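Local coordinates for E3 ubiquitin-protein ligase RNF31 (Mus musculus, PDB 5Y3T) that acts as an E3 ubiquitin ligase, probably joining ubiquitin into linear chains as part of a multi-protein complex, at residues Leu105-Ser116 against Ala130-Arg138. Residues are numbered along the deposited sequence; the frame is centred on the assembly and turned at random.
Sequences LQSLGFGPKEGS and ALTELQRQR
The carbonyl O of Leu105 receives two backbone N-H groups, a firm one from Phe110 N at 2.7 Å and a weak one from Leu108 N. The Phe110 bond and that from Gly109 N to Gln106 O make a Schellman motif; Gly109, its C-prime residue at positive phi, ends helix 87-107, and the turn delivers Phe110 to helix 127-145. With CG beside its own backbone N (chi1 -59°), the phenylalanine lays its ring against Leu134 CB, and the two side chains lie alongside each other, pointing opposite ways. Leu134 CB sits over one face, 4.1 Å from the centroid, in a CH-pi contact, while Leu134 CD1 reaches Phe110 CB at 3.8 Å. At the far end of the ring, CZ meets Gln135 CG at 3.4 Å, and the Gln135 amide plane stands 85° to the ring. Its OE1 is held by backbone of another protein's chain, so a residue with an aliphatic stem and a polar end suits this boundary. Leu131 CD1 touches both Leu105 CD2 (3.9 Å) and Phe110 CD2. The other branch of Leu134, CD2, presses tightly on Glu114 O at 3.2 Å. Glu114 in turn steadies the loop, its OE1 taking the N-H of Gly111. An alanine replacing Phe110 is likely to open a gap beside Leu134, leaving the stem of Gln135 without its aromatic support. Leu-Gly-Phe probably corresponds to the Met-Gly-Phe/Tyr-type loop between a UBA domain's first two helices. With no hydrogen bond joining the two segments, apolar fit holds loop and last helix together, leaving Gln135 OE1 to accept a bond from the partner protein's backbone.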
loop_
_atom_site.group_PDB
_atom_site.type_symbol
_atom_site.label_atom_id
_atom_site.label_comp_id
_atom_site.label_asym_id
_atom_site.label_seq_id
_atom_site.Cartn_x
_atom_site.Cartn_y
_atom_site.Cartn_z
ATOM N N LEU B 105 8.165 3.829 12.755
ATOM C CA LEU B 105 9.476 4.387 13.006
ATOM C C LEU B 105 9.825 4.307 14.488
ATOM O O LEU B 105 10.979 4.073 14.831
ATOM C CB LEU B 105 9.591 5.798 12.456
ATOM C CG LEU B 105 9.664 5.794 10.922
ATOM C CD1 LEU B 105 9.570 7.207 10.394
ATOM C CD2 LEU B 105 10.936 5.144 10.393
ATOM N N GLN B 106 8.820 4.459 15.342
ATOM C CA GLN B 106 8.959 4.305 16.786
ATOM C C GLN B 106 9.423 2.920 17.207
ATOM O O GLN B 106 10.300 2.778 18.040
ATOM C CB GLN B 106 7.610 4.569 17.438
ATOM C CG GLN B 106 7.554 4.304 18.937
ATOM C CD GLN B 106 7.136 5.540 19.673
ATOM O OE1 GLN B 106 5.954 5.719 19.988
ATOM N NE2 GLN B 106 8.092 6.449 19.880
ATOM N N SER B 107 8.813 1.907 16.636
ATOM C CA SER B 107 9.161 0.533 16.948
ATOM C C SER B 107 10.554 0.176 16.398
ATOM O O SER B 107 11.225 -0.697 16.919
ATOM C CB SER B 107 8.070 -0.430 16.428
ATOM O OG SER B 107 8.228 -0.707 15.038
ATOM N N LEU B 108 10.990 0.879 15.362
ATOM C CA LEU B 108 12.315 0.692 14.780
ATOM C C LEU B 108 13.402 1.540 15.422
ATOM O O LEU B 108 14.478 1.638 14.844
ATOM C CB LEU B 108 12.264 0.979 13.265
ATOM C CG LEU B 108 11.963 -0.224 12.364
ATOM C CD1 LEU B 108 10.928 -1.198 12.942
ATOM C CD2 LEU B 108 11.560 0.274 10.984
ATOM N N GLY B 109 13.142 2.131 16.596
ATOM C CA GLY B 109 14.089 3.059 17.239
ATOM C C GLY B 109 13.809 4.577 17.188
ATOM O O GLY B 109 14.345 5.323 17.979
ATOM N N PHE B 110 12.971 5.056 16.286
ATOM C CA PHE B 110 12.894 6.495 15.993
ATOM C C PHE B 110 11.529 7.090 16.232
ATOM O O PHE B 110 10.678 7.047 15.360
ATOM C CB PHE B 110 13.342 6.692 14.561
ATOM C CG PHE B 110 14.710 6.214 14.358
ATOM C CD1 PHE B 110 15.784 6.986 14.810
ATOM C CD2 PHE B 110 14.948 4.960 13.850
ATOM C CE1 PHE B 110 17.094 6.532 14.675
ATOM C CE2 PHE B 110 16.253 4.497 13.703
ATOM C CZ PHE B 110 17.325 5.276 14.136
ATOM N N GLY B 111 11.334 7.637 17.432
ATOM C CA GLY B 111 10.082 8.317 17.821
ATOM C C GLY B 111 10.084 9.801 17.475
ATOM O O GLY B 111 11.052 10.301 16.917
ATOM N N PRO B 112 8.994 10.513 17.784
ATOM C CA PRO B 112 8.922 11.988 17.630
ATOM C C PRO B 112 10.143 12.733 18.185
ATOM O O PRO B 112 10.751 13.584 17.508
ATOM C CB PRO B 112 7.662 12.353 18.420
ATOM C CG PRO B 112 6.791 11.138 18.320
ATOM C CD PRO B 112 7.702 9.941 18.225
ATOM N N LYS B 113 10.549 12.368 19.386
ATOM C CA LYS B 113 11.674 13.049 19.997
ATOM C C LYS B 113 13.010 12.913 19.229
ATOM O O LYS B 113 13.830 13.818 19.338
ATOM C CB LYS B 113 11.773 12.682 21.479
ATOM C CG LYS B 113 10.459 12.993 22.223
ATOM C CD LYS B 113 10.635 13.698 23.566
ATOM C CE LYS B 113 9.312 14.274 24.068
ATOM N NZ LYS B 113 9.444 15.018 25.358
ATOM N N GLU B 114 13.208 11.860 18.411
ATOM C CA GLU B 114 14.471 11.690 17.607
ATOM C C GLU B 114 14.309 12.139 16.153
ATOM O O GLU B 114 15.167 11.848 15.293
ATOM C CB GLU B 114 14.998 10.223 17.618
ATOM C CG GLU B 114 15.209 9.582 19.002
ATOM C CD GLU B 114 13.911 9.260 19.740
ATOM O OE1 GLU B 114 12.983 8.747 19.097
ATOM O OE2 GLU B 114 13.799 9.527 20.963
ATOM N N GLY B 115 13.197 12.814 15.861
ATOM C CA GLY B 115 13.032 13.536 14.602
ATOM C C GLY B 115 12.188 12.867 13.537
ATOM O O GLY B 115 12.285 13.245 12.380
ATOM N N SER B 116 11.345 11.909 13.928
ATOM C CA SER B 116 10.527 11.169 12.971
ATOM C C SER B 116 9.518 12.063 12.216
ATOM O O SER B 116 9.394 11.955 10.983
ATOM C CB SER B 116 9.818 10.011 13.662
ATOM O OG SER B 116 8.848 10.458 14.593
ATOM N N ALA B 130 12.858 8.251 5.076
ATOM C CA ALA B 130 13.030 8.801 6.447
ATOM C C ALA B 130 13.976 7.932 7.314
ATOM O O ALA B 130 14.884 8.438 7.958
ATOM C CB ALA B 130 11.683 8.979 7.125
ATOM N N LEU B 131 13.780 6.617 7.302
ATOM C CA LEU B 131 14.638 5.673 8.052
ATOM C C LEU B 131 16.136 5.782 7.710
ATOM O O LEU B 131 16.991 5.800 8.609
ATOM C CB LEU B 131 14.182 4.254 7.747
ATOM C CG LEU B 131 14.733 3.142 8.607
ATOM C CD1 LEU B 131 14.383 3.341 10.071
ATOM C CD2 LEU B 131 14.151 1.851 8.067
ATOM N N THR B 132 16.421 5.851 6.405
ATOM C CA THR B 132 17.750 6.148 5.869
ATOM C C THR B 132 18.301 7.379 6.582
ATOM O O THR B 132 19.292 7.249 7.297
ATOM C CB THR B 132 17.747 6.353 4.332
ATOM O OG1 THR B 132 17.254 5.180 3.684
ATOM C CG2 THR B 132 19.156 6.595 3.787
ATOM N N GLU B 133 17.610 8.524 6.466
ATOM C CA GLU B 133 18.120 9.818 6.985
ATOM C C GLU B 133 18.360 9.811 8.510
ATOM O O GLU B 133 19.376 10.259 8.982
ATOM C CB GLU B 133 17.194 11.003 6.574
ATOM C CG GLU B 133 17.928 12.354 6.395
ATOM C CD GLU B 133 17.017 13.585 6.513
ATOM O OE1 GLU B 133 17.007 14.436 5.582
ATOM O OE2 GLU B 133 16.293 13.717 7.533
ATOM N N LEU B 134 17.428 9.248 9.257
ATOM C CA LEU B 134 17.508 9.108 10.717
ATOM C C LEU B 134 18.656 8.252 11.249
ATOM O O LEU B 134 19.039 8.380 12.415
ATOM C CB LEU B 134 16.192 8.496 11.238
ATOM C CG LEU B 134 14.980 9.439 11.298
ATOM C CD1 LEU B 134 13.659 8.685 11.298
ATOM C CD2 LEU B 134 15.060 10.334 12.524
ATOM N N GLN B 135 19.167 7.348 10.432
ATOM C CA GLN B 135 20.271 6.475 10.845
ATOM C C GLN B 135 21.625 6.894 10.298
ATOM O O GLN B 135 22.641 6.259 10.612
ATOM C CB GLN B 135 19.992 5.051 10.424
ATOM C CG GLN B 135 18.854 4.418 11.198
ATOM C CD GLN B 135 18.559 3.018 10.709
ATOM O OE1 GLN B 135 18.504 2.072 11.484
ATOM N NE2 GLN B 135 18.425 2.877 9.422
ATOM N N ARG B 136 21.653 7.948 9.494
ATOM C CA ARG B 136 22.914 8.505 9.066
ATOM C C ARG B 136 23.872 8.704 10.226
ATOM O O ARG B 136 25.001 8.200 10.176
ATOM C CB ARG B 136 22.725 9.804 8.299
ATOM C CG ARG B 136 22.334 9.560 6.852
ATOM C CD ARG B 136 22.834 10.625 5.865
ATOM N NE ARG B 136 22.799 10.009 4.553
ATOM C CZ ARG B 136 21.698 9.822 3.833
ATOM N NH1 ARG B 136 20.492 10.285 4.242
ATOM N NH2 ARG B 136 21.797 9.169 2.681
ATOM N N GLN B 137 23.431 9.368 11.282
ATOM C CA GLN B 137 24.341 9.610 12.430
ATOM C C GLN B 137 24.905 8.334 13.046
ATOM O O GLN B 137 26.034 8.326 13.515
ATOM C CB GLN B 137 23.687 10.463 13.501
ATOM C CG GLN B 137 23.731 11.951 13.158
ATOM C CD GLN B 137 23.506 12.857 14.366
ATOM O OE1 GLN B 137 22.924 12.447 15.379
ATOM N NE2 GLN B 137 23.966 14.097 14.258
ATOM N N ARG B 138 24.133 7.252 13.026
ATOM C CA ARG B 138 24.612 6.005 13.556
ATOM C C ARG B 138 25.786 5.464 12.718
ATOM O O ARG B 138 26.671 4.855 13.297
ATOM C CB ARG B 138 23.486 4.972 13.638
ATOM C CG ARG B 138 22.665 5.123 14.874
ATOM C CD ARG B 138 21.375 4.307 14.877
ATOM N NE ARG B 138 20.678 4.615 16.120
ATOM C CZ ARG B 138 21.010 4.140 17.332
ATOM N NH1 ARG B 138 22.018 3.258 17.501
ATOM N NH2 ARG B 138 20.307 4.538 18.400
#